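Local coordinates for protein aldose-aldose oxidoreductase (Caulobacter crescentus, PDB 5A04) that probably oxidises one aldose sugar and reduces another, passing hydride through the bound NADP(H) cofactor, at residues 28-33 with 296-301; 102-107 with 183-188; 154-159 with 251-256. All blocks are in the same frame, centred on the assembly; numbering follows the deposited sequence.

Contact 1: residues 28-33 with 296-301; sequences ECEHSR and QLDHLS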
loop_
_atom_site.group_PDB
_atom_site.type_symbol
_atom_site.label_atom_id
_atom_site.label_comp_id
_atom_site.label_asym_id
_atom_site.label_seq_id
_atom_site.Cartn_x
_atom_site.Cartn_y
_atom_site.Cartn_z
ATOM N N GLU A 28 -35.488 -2.182 -5.652
ATOM C CA GLU A 28 -35.090 -3.582 -5.716
ATOM C C GLU A 28 -35.199 -4.338 -4.387
ATOM O O GLU A 28 -34.834 -5.503 -4.317
ATOM C CB GLU A 28 -33.658 -3.688 -6.238
ATOM C CG GLU A 28 -33.449 -3.141 -7.646
ATOM C CD GLU A 28 -33.155 -1.653 -7.694
ATOM O OE1 GLU A 28 -32.819 -1.062 -6.650
ATOM O OE2 GLU A 28 -33.253 -1.067 -8.791
ATOM N N CYS A 29 -35.699 -3.688 -3.339
ATOM C CA CYS A 29 -35.869 -4.364 -2.050
ATOM C C CYS A 29 -37.032 -5.334 -2.047
ATOM O O CYS A 29 -38.048 -5.102 -2.702
ATOM C CB CYS A 29 -36.089 -3.359 -0.926
ATOM S SG CYS A 29 -34.632 -2.388 -0.539
ATOM N N GLU A 30 -36.889 -6.397 -1.265
ATOM C CA GLU A 30 -37.955 -7.380 -1.105
ATOM C C GLU A 30 -38.617 -7.324 0.258
ATOM O O GLU A 30 -39.711 -7.858 0.433
ATOM C CB GLU A 30 -37.422 -8.791 -1.318
ATOM C CG GLU A 30 -36.897 -9.048 -2.701
ATOM C CD GLU A 30 -36.233 -10.400 -2.794
ATOM O OE1 GLU A 30 -35.198 -10.596 -2.123
ATOM O OE2 GLU A 30 -36.757 -11.268 -3.523
ATOM N N HIS A 31 -37.951 -6.698 1.228
ATOM C CA HIS A 31 -38.457 -6.700 2.601
ATOM C C HIS A 31 -38.436 -5.327 3.239
ATOM O O HIS A 31 -38.574 -5.206 4.459
ATOM C CB HIS A 31 -37.651 -7.679 3.454
ATOM C CG HIS A 31 -37.764 -9.091 2.985
ATOM N ND1 HIS A 31 -38.938 -9.810 3.076
ATOM C CD2 HIS A 31 -36.866 -9.905 2.383
ATOM C CE1 HIS A 31 -38.753 -11.012 2.558
ATOM N NE2 HIS A 31 -37.506 -11.094 2.132
ATOM N N SER A 32 -38.278 -4.301 2.408
ATOM C CA SER A 32 -38.177 -2.923 2.873
ATOM C C SER A 32 -38.976 -1.997 1.985
ATOM O O SER A 32 -39.039 -2.200 0.779
ATOM C CB SER A 32 -36.712 -2.466 2.889
ATOM O OG SER A 32 -35.908 -3.466 3.485
ATOM N N ARG A 33 -39.570 -0.970 2.579
ATOM C CA ARG A 33 -40.239 0.064 1.799
ATOM C C ARG A 33 -39.981 1.428 2.410
ATOM O O ARG A 33 -39.756 1.558 3.615
ATOM C CB ARG A 33 -41.748 -0.202 1.707
ATOM C CG ARG A 33 -42.477 -0.141 3.056
ATOM C CD ARG A 33 -43.984 -0.362 2.888
ATOM N NE ARG A 33 -44.570 0.631 1.994
ATOM C CZ ARG A 33 -45.033 1.816 2.383
ATOM N NH1 ARG A 33 -44.984 2.168 3.663
ATOM N NH2 ARG A 33 -45.547 2.656 1.490
ATOM N N GLN A 296 -28.330 -4.107 1.610
ATOM C CA GLN A 296 -28.049 -3.560 2.942
ATOM C C GLN A 296 -29.368 -3.245 3.652
ATOM O O GLN A 296 -29.569 -3.617 4.812
ATOM C CB GLN A 296 -27.170 -2.303 2.835
ATOM C CG GLN A 296 -26.894 -1.640 4.193
ATOM C CD GLN A 296 -26.354 -0.235 4.041
ATOM O OE1 GLN A 296 -25.188 -0.047 3.724
ATOM N NE2 GLN A 296 -27.200 0.760 4.281
ATOM N N LEU A 297 -30.281 -2.598 2.928
ATOM C CA LEU A 297 -31.587 -2.233 3.480
ATOM C C LEU A 297 -32.356 -3.479 3.900
ATOM O O LEU A 297 -32.905 -3.538 5.008
ATOM C CB LEU A 297 -32.398 -1.414 2.461
ATOM C CG LEU A 297 -31.846 -0.032 2.091
ATOM C CD1 LEU A 297 -32.500 0.524 0.834
ATOM C CD2 LEU A 297 -32.032 0.940 3.247
ATOM N N ASP A 298 -32.391 -4.480 3.024
ATOM C CA ASP A 298 -33.129 -5.698 3.323
ATOM C C ASP A 298 -32.499 -6.496 4.457
ATOM O O ASP A 298 -33.207 -7.199 5.171
ATOM C CB ASP A 298 -33.250 -6.586 2.082
ATOM C CG ASP A 298 -34.462 -6.235 1.215
ATOM O OD1 ASP A 298 -35.355 -5.466 1.649
ATOM O OD2 ASP A 298 -34.522 -6.747 0.079
ATOM N N HIS A 299 -31.184 -6.388 4.639
ATOM C CA HIS A 299 -30.543 -7.148 5.708
ATOM C C HIS A 299 -31.116 -6.767 7.071
ATOM O O HIS A 299 -31.437 -7.640 7.871
ATOM C CB HIS A 299 -29.023 -6.941 5.720
ATOM C CG HIS A 299 -28.314 -7.777 6.742
ATOM N ND1 HIS A 299 -28.247 -9.152 6.661
ATOM C CD2 HIS A 299 -27.637 -7.433 7.866
ATOM C CE1 HIS A 299 -27.555 -9.619 7.688
ATOM N NE2 HIS A 299 -27.180 -8.597 8.437
ATOM N N LEU A 300 -31.244 -5.469 7.334
ATOM C CA LEU A 300 -31.751 -5.038 8.633
ATOM C C LEU A 300 -33.191 -5.509 8.799
ATOM O O LEU A 300 -33.559 -6.062 9.833
ATOM C CB LEU A 300 -31.657 -3.518 8.793
ATOM C CG LEU A 300 -32.197 -2.969 10.121
ATOM C CD1 LEU A 300 -31.587 -3.712 11.306
ATOM C CD2 LEU A 300 -31.916 -1.470 10.213
ATOM N N SER A 301 -33.991 -5.313 7.758
ATOM C CA SER A 301 -35.386 -5.750 7.777
ATOM C C SER A 301 -35.511 -7.246 8.062
ATOM O O SER A 301 -36.324 -7.671 8.897
ATOM C CB SER A 301 -36.061 -5.417 6.444
ATOM O OG SER A 301 -36.096 -4.018 6.250
#
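D298 reaches from helix 292-306 to the loop at C29 to H31 and to S32, the first residue of strand 32-38. That strand is the second of the NAD-binding Rossmann fold. The helix belongs to the sequence of the C-terminal domain, so its return here ties late chain to early chain.

The D298 side chain leaves the helix at CB and carries its carboxylate to the loop. CG stands 3.5 Å from H31 N. Beyond it the two oxygens split the work. OD2 takes the amide of E30, with E30 N at 2.7 Å from D298 OD2. That bond is straight, at 180°, and uses the syn lone pair. OD1 has two donors. The amide of H31 comes from above the carboxylate plane, H31 N to D298 OD1 being 2.9 Å. The hydroxyl of S32 uses the anti lone pair, S32 OG lying 2.8 Å from D298 OD1. Three donors from consecutive residues thus fix the rotation of a buried carboxylate.

The acid also has a charged partner. K290 makes salt bridges to both D298 and E30. It would be expected to offset the repulsion between these two acids, whose oxygens E30 OE1 and D298 OD2 are 4.5 Å apart. With an alanine at D298, the amides of E30 and H31 would probably lose their acceptor, and the loop would be less firmly held on the helix.

C29 SG packs on L297 beside this network. Next to it, S32 OG sits anti to its own carbonyl carbon (chi1 -46°), which brings it between D298 and S301. S301 may give its proton to S32 or, weakly, to L297 O; S301 OG is 2.8 Å from S32 OG.

Contact 2: residues 102-107 with 183-188; sequences CEKPMA and LMDIGI. With NDP (NADPH dihydro-nicotinamide-adenine-dinucleotide phosphate), chain G; BGC (beta-D-glucopyranose), chain H.
K104 NZ is gripped from three sides, and one of its partners is the backbone carbonyl of D185. K104 NZ lies 2.8 Å from D185 O and meets it on a lone pair, in the carbonyl plane, at a C=O...N angle of 138°. The glucose hydroxyl is closer, with K104 NZ 2.6 Å from BGC O1. The bond to the ribose hydroxyl is longer, with K104 NZ 3.2 Å from NDP O2D. A long salt bridge to D185 OD1 adds to these. The lysine chain starts between the backbone N and the carbonyl carbon (chi1 39°), then bends twice to bring NZ between sugar and cofactor.

D185 holds the sugar with both oxygens. BGC O2 is 2.7 Å from D185 OD1, and BGC O3 is 2.8 Å from D185 OD2. R172 makes a salt bridge to OD1 and also hydrogen-bonds the glucose and the cofactor. E103 takes the carboxamide of the nicotinamide in a nearly straight bond, NDP N7N to E103 OE1 being 2.9 Å.

Residues 103-105 match the EKP signature of the GFO/IDH/MocA oxidoreductases. BGC C1 is 3.2 Å from NDP C4N, consistent with hydride transfer between them.

P105 follows a cis peptide bond. Its ring presses on the helix backbone at M184, with P105 CG 3.2 Å from M184 O. That carbonyl oxygen is buried and has no polar partner in the model. M184 CE lies against the proline ring, the two side chains crossing at about a right angle, and I188 CD1 packs on P105 CB.

The 102-107 loop runs from strand 99-102 toward helix 110-123, on which A107 packs. Helix 182-198 faces the loop, and M184 also touches Y328 of helix 314-333.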
loop_
_atom_site.group_PDB
_atom_site.type_symbol
_atom_site.label_atom_id
_atom_site.label_comp_id
_atom_site.label_asym_id
_atom_site.label_seq_id
_atom_site.Cartn_x
_atom_site.Cartn_y
_atom_site.Cartn_z
ATOM N N CYS A 102 -27.649 3.303 10.820
ATOM C CA CYS A 102 -26.861 4.526 10.955
ATOM C C CYS A 102 -25.686 4.503 9.979
ATOM O O CYS A 102 -24.979 3.504 9.883
ATOM C CB CYS A 102 -26.346 4.676 12.391
ATOM S SG CYS A 102 -25.499 6.254 12.653
ATOM N N GLU A 103 -25.471 5.594 9.258
ATOM C CA GLU A 103 -24.352 5.630 8.324
ATOM C C GLU A 103 -23.006 5.602 9.045
ATOM O O GLU A 103 -22.918 5.921 10.221
ATOM C CB GLU A 103 -24.436 6.869 7.420
ATOM C CG GLU A 103 -24.990 6.526 6.036
ATOM C CD GLU A 103 -24.305 5.313 5.456
ATOM O OE1 GLU A 103 -23.054 5.296 5.442
ATOM O OE2 GLU A 103 -25.007 4.361 5.049
ATOM N N LYS A 104 -21.965 5.197 8.323
ATOM C CA LYS A 104 -20.599 5.319 8.811
ATOM C C LYS A 104 -20.106 6.747 8.642
ATOM O O LYS A 104 -20.673 7.511 7.864
ATOM C CB LYS A 104 -19.659 4.344 8.082
ATOM C CG LYS A 104 -19.897 4.161 6.560
ATOM C CD LYS A 104 -19.741 5.440 5.721
ATOM C CE LYS A 104 -18.357 6.072 5.821
ATOM N NZ LYS A 104 -18.304 7.351 5.043
ATOM N N PRO A 105 -19.071 7.139 9.401
ATOM C CA PRO A 105 -18.567 6.445 10.587
ATOM C C PRO A 105 -19.659 6.504 11.657
ATOM O O PRO A 105 -20.452 7.441 11.634
ATOM C CB PRO A 105 -17.327 7.270 10.969
ATOM C CG PRO A 105 -17.691 8.665 10.520
ATOM C CD PRO A 105 -18.393 8.430 9.189
ATOM N N MET A 106 -19.727 5.515 12.530
ATOM C CA MET A 106 -20.828 5.432 13.491
ATOM C C MET A 106 -21.030 6.709 14.309
ATOM O O MET A 106 -22.148 7.226 14.382
ATOM C CB MET A 106 -20.601 4.251 14.419
ATOM C CG MET A 106 -21.694 4.058 15.470
ATOM S SD MET A 106 -21.356 2.484 16.261
ATOM C CE MET A 106 -22.795 2.340 17.323
ATOM N N ALA A 107 -19.952 7.228 14.897
ATOM C CA ALA A 107 -20.021 8.488 15.641
ATOM C C ALA A 107 -18.614 9.068 15.756
ATOM O O ALA A 107 -17.666 8.482 15.235
ATOM C CB ALA A 107 -20.640 8.264 17.022
ATOM N N LEU A 183 -9.837 10.119 7.555
ATOM C CA LEU A 183 -9.989 8.828 8.213
ATOM C C LEU A 183 -11.437 8.568 8.598
ATOM O O LEU A 183 -11.908 7.439 8.531
ATOM C CB LEU A 183 -9.101 8.751 9.455
ATOM C CG LEU A 183 -9.132 7.428 10.234
ATOM C CD1 LEU A 183 -8.838 6.240 9.299
ATOM C CD2 LEU A 183 -8.136 7.475 11.398
ATOM N N MET A 184 -12.135 9.616 9.029
ATOM C CA MET A 184 -13.518 9.456 9.452
ATOM C C MET A 184 -14.402 9.149 8.243
ATOM O O MET A 184 -15.333 8.349 8.341
ATOM C CB MET A 184 -13.996 10.715 10.192
ATOM C CG MET A 184 -13.397 10.869 11.582
ATOM S SD MET A 184 -13.883 9.523 12.677
ATOM C CE MET A 184 -15.559 9.982 13.041
ATOM N N ASP A 185 -14.059 9.708 7.087
ATOM C CA ASP A 185 -14.956 9.646 5.938
ATOM C C ASP A 185 -14.685 8.519 4.960
ATOM O O ASP A 185 -15.612 7.849 4.497
ATOM C CB ASP A 185 -14.903 10.959 5.164
ATOM C CG ASP A 185 -15.897 10.986 4.024
ATOM O OD1 ASP A 185 -17.117 11.041 4.310
ATOM O OD2 ASP A 185 -15.463 10.923 2.854
ATOM N N ILE A 186 -13.422 8.356 4.596
ATOM C CA ILE A 186 -13.086 7.482 3.487
ATOM C C ILE A 186 -12.018 6.472 3.919
ATOM O O ILE A 186 -12.041 5.302 3.512
ATOM C CB ILE A 186 -12.640 8.330 2.242
ATOM C CG1 ILE A 186 -12.288 7.426 1.073
ATOM C CG2 ILE A 186 -11.512 9.302 2.578
ATOM C CD1 ILE A 186 -13.461 6.579 0.635
ATOM N N GLY A 187 -11.103 6.901 4.778
ATOM C CA GLY A 187 -10.090 5.995 5.298
ATOM C C GLY A 187 -10.684 4.851 6.099
ATOM O O GLY A 187 -10.115 3.758 6.171
ATOM N N ILE A 188 -11.850 5.094 6.690
ATOM C CA ILE A 188 -12.553 4.046 7.414
ATOM C C ILE A 188 -12.824 2.819 6.518
ATOM O O ILE A 188 -12.896 1.691 7.017
ATOM C CB ILE A 188 -13.872 4.599 8.003
ATOM C CG1 ILE A 188 -14.511 3.591 8.968
ATOM C CG2 ILE A 188 -14.819 5.023 6.883
ATOM C CD1 ILE A 188 -15.605 4.209 9.839
HETATM P PA NDP G . -24.819 15.758 2.581
HETATM O O1A NDP G . -24.186 17.003 3.097
HETATM O O2A NDP G . -24.934 15.564 1.095
HETATM O O5B NDP G . -26.318 15.567 3.229
HETATM C C5B NDP G . -26.244 15.750 4.615
HETATM C C4B NDP G . -27.687 16.036 5.055
HETATM O O4B NDP G . -27.814 15.943 6.475
HETATM C C3B NDP G . -28.077 17.479 4.659
HETATM O O3B NDP G . -28.564 17.535 3.356
HETATM C C2B NDP G . -29.252 17.726 5.613
HETATM O O2B NDP G . -30.358 17.168 5.202
HETATM C C1B NDP G . -28.791 16.881 6.877
HETATM N N9A NDP G . -28.260 17.726 7.950
HETATM C C8A NDP G . -28.757 17.845 9.244
HETATM N N7A NDP G . -28.065 18.725 9.995
HETATM C C5A NDP G . -27.067 19.201 9.141
HETATM C C6A NDP G . -26.027 20.131 9.331
HETATM N N6A NDP G . -25.867 20.754 10.549
HETATM N N1A NDP G . -25.153 20.442 8.325
HETATM C C2A NDP G . -25.377 19.773 7.132
HETATM N N3A NDP G . -26.308 18.869 6.809
HETATM C C4A NDP G . -27.167 18.593 7.851
HETATM O O3 NDP G . -23.824 14.607 3.245
HETATM P PN NDP G . -23.852 13.134 2.550
HETATM O O1N NDP G . -25.214 12.614 2.331
HETATM O O2N NDP G . -22.688 12.906 1.612
HETATM O O5D NDP G . -23.263 12.202 3.920
HETATM C C5D NDP G . -24.177 12.138 4.979
HETATM C C4D NDP G . -23.810 10.883 5.820
HETATM O O4D NDP G . -23.793 9.723 4.931
HETATM C C3D NDP G . -22.355 10.984 6.413
HETATM O O3D NDP G . -22.306 10.328 7.693
HETATM C C2D NDP G . -21.512 10.198 5.419
HETATM O O2D NDP G . -20.399 9.572 6.035
HETATM C C1D NDP G . -22.536 9.088 4.994
HETATM N N1N NDP G . -22.245 8.622 3.636
HETATM C C2N NDP G . -22.099 7.267 3.385
HETATM C C3N NDP G . -21.854 6.848 2.108
HETATM C C7N NDP G . -21.695 5.420 1.840
HETATM O O7N NDP G . -21.308 4.995 0.735
HETATM N N7N NDP G . -21.994 4.505 2.845
HETATM C C4N NDP G . -21.735 7.794 0.964
HETATM C C5N NDP G . -21.864 9.209 1.341
HETATM C C6N NDP G . -22.112 9.572 2.598
HETATM P P2B NDP G . -31.827 18.046 5.404
HETATM O O1X NDP G . -31.760 18.358 6.882
HETATM O O2X NDP G . -31.559 19.184 4.466
HETATM O O3X NDP G . -32.877 17.025 4.971
HETATM C C2 BGC H . -17.978 8.775 1.783
HETATM C C3 BGC H . -18.025 9.662 0.531
HETATM C C4 BGC H . -17.314 8.989 -0.606
HETATM C C5 BGC H . -17.825 7.572 -0.815
HETATM C C6 BGC H . -16.912 6.847 -1.838
HETATM C C1 BGC H . -18.563 7.492 1.396
HETATM O O1 BGC H . -18.687 6.652 2.543
HETATM O O2 BGC H . -18.721 9.405 2.821
HETATM O O3 BGC H . -17.398 10.890 0.866
HETATM O O4 BGC H . -17.496 9.746 -1.792
HETATM O O5 BGC H . -17.780 6.842 0.390
HETATM O O6 BGC H . -17.474 5.580 -2.203
#

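Contact 3: residues 154-159 with 251-256; sequences VRTVVT and RVSGPK
S253 O accepts two backbone amides, from R155 and from T156, where the opposing strand begins. R155 N is 2.9 Å from S253 O and lies in the carbonyl plane. T156 N is 3.1 Å from S253 O and is tilted from that plane. The return bond, S253 N to T156 O, is 2.9 Å. V158 and R251 form the next hydrogen-bonded pair, bonded both ways. V157 and V252 sit between them as a non-hydrogen-bonded pair. V252 CA and V157 CA make CH...O contacts there, to T156 O and R251 O.

R155 and T156 together facing S253 make a classic beta bulge. It lies where strand 156-162 begins, beside the antiparallel strand 247-254 in the mixed sheet of the C-terminal domain.

On the V157 face, V252 CG2 fits against two valines. V252 CG2 is 3.8 Å from V154 CG1 and 4.1 Å from V157 CG2. Helix 182-198 covers this side, with L197 and T198 on V157.

On the T156 face, a water joins both strands. The water is 2.8 Å from T156 OG1 and 2.7 Å from S253 OG, and it donates to R251 O. T156 OG1 is turned to it by a chi1 of 63°, with the hydroxyl between the backbone N and the carbonyl carbon. The second subunit approaches this face, and its I224 packs on T156.

Two arginines reach further out. R155 lays its CG beside the ring of P255, then makes a salt bridge to D223 of the second subunit. R251 makes a cation-pi contact with W258, a salt bridge to E260, and ends on D262 of the second subunit.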
loop_
_atom_site.group_PDB
_atom_site.type_symbol
_atom_site.label_atom_id
_atom_site.label_comp_id
_atom_site.label_asym_id
_atom_site.label_seq_id
_atom_site.Cartn_x
_atom_site.Cartn_y
_atom_site.Cartn_z
ATOM N N VAL A 154 -3.552 -15.185 5.774
ATOM C CA VAL A 154 -3.353 -13.815 5.313
ATOM C C VAL A 154 -2.037 -13.259 5.856
ATOM O O VAL A 154 -1.807 -13.289 7.059
ATOM C CB VAL A 154 -4.486 -12.887 5.746
ATOM C CG1 VAL A 154 -4.143 -11.439 5.371
ATOM C CG2 VAL A 154 -5.796 -13.326 5.097
ATOM N N ARG A 155 -1.189 -12.748 4.971
ATOM C CA ARG A 155 0.060 -12.128 5.400
ATOM C C ARG A 155 -0.003 -10.606 5.254
ATOM O O ARG A 155 0.417 -9.874 6.151
ATOM C CB ARG A 155 1.246 -12.690 4.606
ATOM C CG ARG A 155 1.417 -14.210 4.700
ATOM C CD ARG A 155 1.824 -14.652 6.111
ATOM N NE ARG A 155 3.142 -14.126 6.473
ATOM C CZ ARG A 155 3.427 -13.564 7.640
ATOM N NH1 ARG A 155 2.478 -13.448 8.559
ATOM N NH2 ARG A 155 4.656 -13.110 7.885
ATOM N N THR A 156 -0.521 -10.120 4.126
ATOM C CA THR A 156 -0.619 -8.673 3.925
ATOM C C THR A 156 -1.973 -8.240 3.371
ATOM O O THR A 156 -2.594 -8.941 2.569
ATOM C CB THR A 156 0.478 -8.133 2.961
ATOM O OG1 THR A 156 0.312 -8.715 1.658
ATOM C CG2 THR A 156 1.882 -8.454 3.471
ATOM N N VAL A 157 -2.428 -7.082 3.829
ATOM C CA VAL A 157 -3.540 -6.375 3.220
ATOM C C VAL A 157 -3.025 -4.994 2.879
ATOM O O VAL A 157 -2.553 -4.273 3.768
ATOM C CB VAL A 157 -4.757 -6.239 4.145
ATOM C CG1 VAL A 157 -5.851 -5.442 3.439
ATOM C CG2 VAL A 157 -5.282 -7.609 4.544
ATOM N N VAL A 158 -3.081 -4.621 1.607
ATOM C CA VAL A 158 -2.669 -3.280 1.216
ATOM C C VAL A 158 -3.886 -2.591 0.619
ATOM O O VAL A 158 -4.401 -3.023 -0.418
ATOM C CB VAL A 158 -1.490 -3.300 0.204
ATOM C CG1 VAL A 158 -1.186 -1.897 -0.316
ATOM C CG2 VAL A 158 -0.235 -3.909 0.853
ATOM N N THR A 159 -4.361 -1.542 1.284
ATOM C CA THR A 159 -5.625 -0.934 0.888
ATOM C C THR A 159 -5.554 0.587 0.978
ATOM O O THR A 159 -5.058 1.159 1.963
ATOM C CB THR A 159 -6.812 -1.503 1.738
ATOM O OG1 THR A 159 -8.035 -0.848 1.379
ATOM C CG2 THR A 159 -6.575 -1.328 3.261
ATOM N N ARG A 251 -5.675 -5.159 -1.945
ATOM C CA ARG A 251 -5.147 -6.470 -2.294
ATOM C C ARG A 251 -4.853 -7.220 -1.004
ATOM O O ARG A 251 -4.206 -6.672 -0.103
ATOM C CB ARG A 251 -3.873 -6.377 -3.143
ATOM C CG ARG A 251 -3.338 -7.772 -3.480
ATOM C CD ARG A 251 -2.000 -7.747 -4.184
ATOM N NE ARG A 251 -2.079 -7.121 -5.499
ATOM C CZ ARG A 251 -1.074 -7.096 -6.367
ATOM N NH1 ARG A 251 0.095 -7.653 -6.057
ATOM N NH2 ARG A 251 -1.234 -6.507 -7.542
ATOM N N VAL A 252 -5.346 -8.449 -0.898
ATOM C CA VAL A 252 -5.015 -9.305 0.233
ATOM C C VAL A 252 -4.164 -10.460 -0.305
ATOM O O VAL A 252 -4.486 -11.048 -1.342
ATOM C CB VAL A 252 -6.293 -9.801 0.983
ATOM C CG1 VAL A 252 -7.335 -10.376 0.017
ATOM C CG2 VAL A 252 -5.938 -10.805 2.101
ATOM N N SER A 253 -3.046 -10.734 0.370
ATOM C CA SER A 253 -2.077 -11.726 -0.107
ATOM C C SER A 253 -1.669 -12.709 0.984
ATOM O O SER A 253 -1.529 -12.339 2.156
ATOM C CB SER A 253 -0.806 -11.051 -0.640
ATOM O OG SER A 253 -1.080 -9.967 -1.506
ATOM N N GLY A 254 -1.445 -13.954 0.573
ATOM C CA GLY A 254 -0.899 -14.987 1.438
ATOM C C GLY A 254 0.104 -15.800 0.623
ATOM O O GLY A 254 0.373 -15.477 -0.534
ATOM N N PRO A 255 0.661 -16.861 1.220
ATOM C CA PRO A 255 1.723 -17.642 0.568
ATOM C C PRO A 255 1.257 -18.333 -0.709
ATOM O O PRO A 255 2.082 -18.610 -1.578
ATOM C CB PRO A 255 2.105 -18.685 1.624
ATOM C CG PRO A 255 1.518 -18.200 2.907
ATOM C CD PRO A 255 0.338 -17.360 2.568
ATOM N N LYS A 256 -0.038 -18.607 -0.823
ATOM C CA LYS A 256 -0.549 -19.305 -2.009
ATOM C C LYS A 256 -1.012 -18.378 -3.133
ATOM O O LYS A 256 -1.285 -18.832 -4.248
ATOM C CB LYS A 256 -1.694 -20.237 -1.602
ATOM C CG LYS A 256 -1.237 -21.371 -0.693
ATOM C CD LYS A 256 -2.406 -22.097 -0.030
ATOM C CE LYS A 256 -3.296 -22.780 -1.034
ATOM N NZ LYS A 256 -4.397 -23.522 -0.349
HETATM O O HOH W 1 -1.407 -7.594 -0.244
#

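Along the chain the first halves come in order at 28-33, 102-107 and 154-159, and the second halves follow at 183-188, 251-256 and 296-301. Contact 1 spans the others, while contacts 2 and 3 interleave. Contacts 1 and 2 both join the Rossmann part to C-terminal sequence; their centres are 22 Å apart. Y78 bonds to Q296 of one and E103 of the other. Contact 3 lies wholly in the C-terminal domain, its centre 33 Å from that of contact 1 and 24 Å from that of contact 2. Helix 182-198 carries half of contact 2 and packs on contact 3, so one helix runs from the sugar site toward the sheet that meets the second subunit.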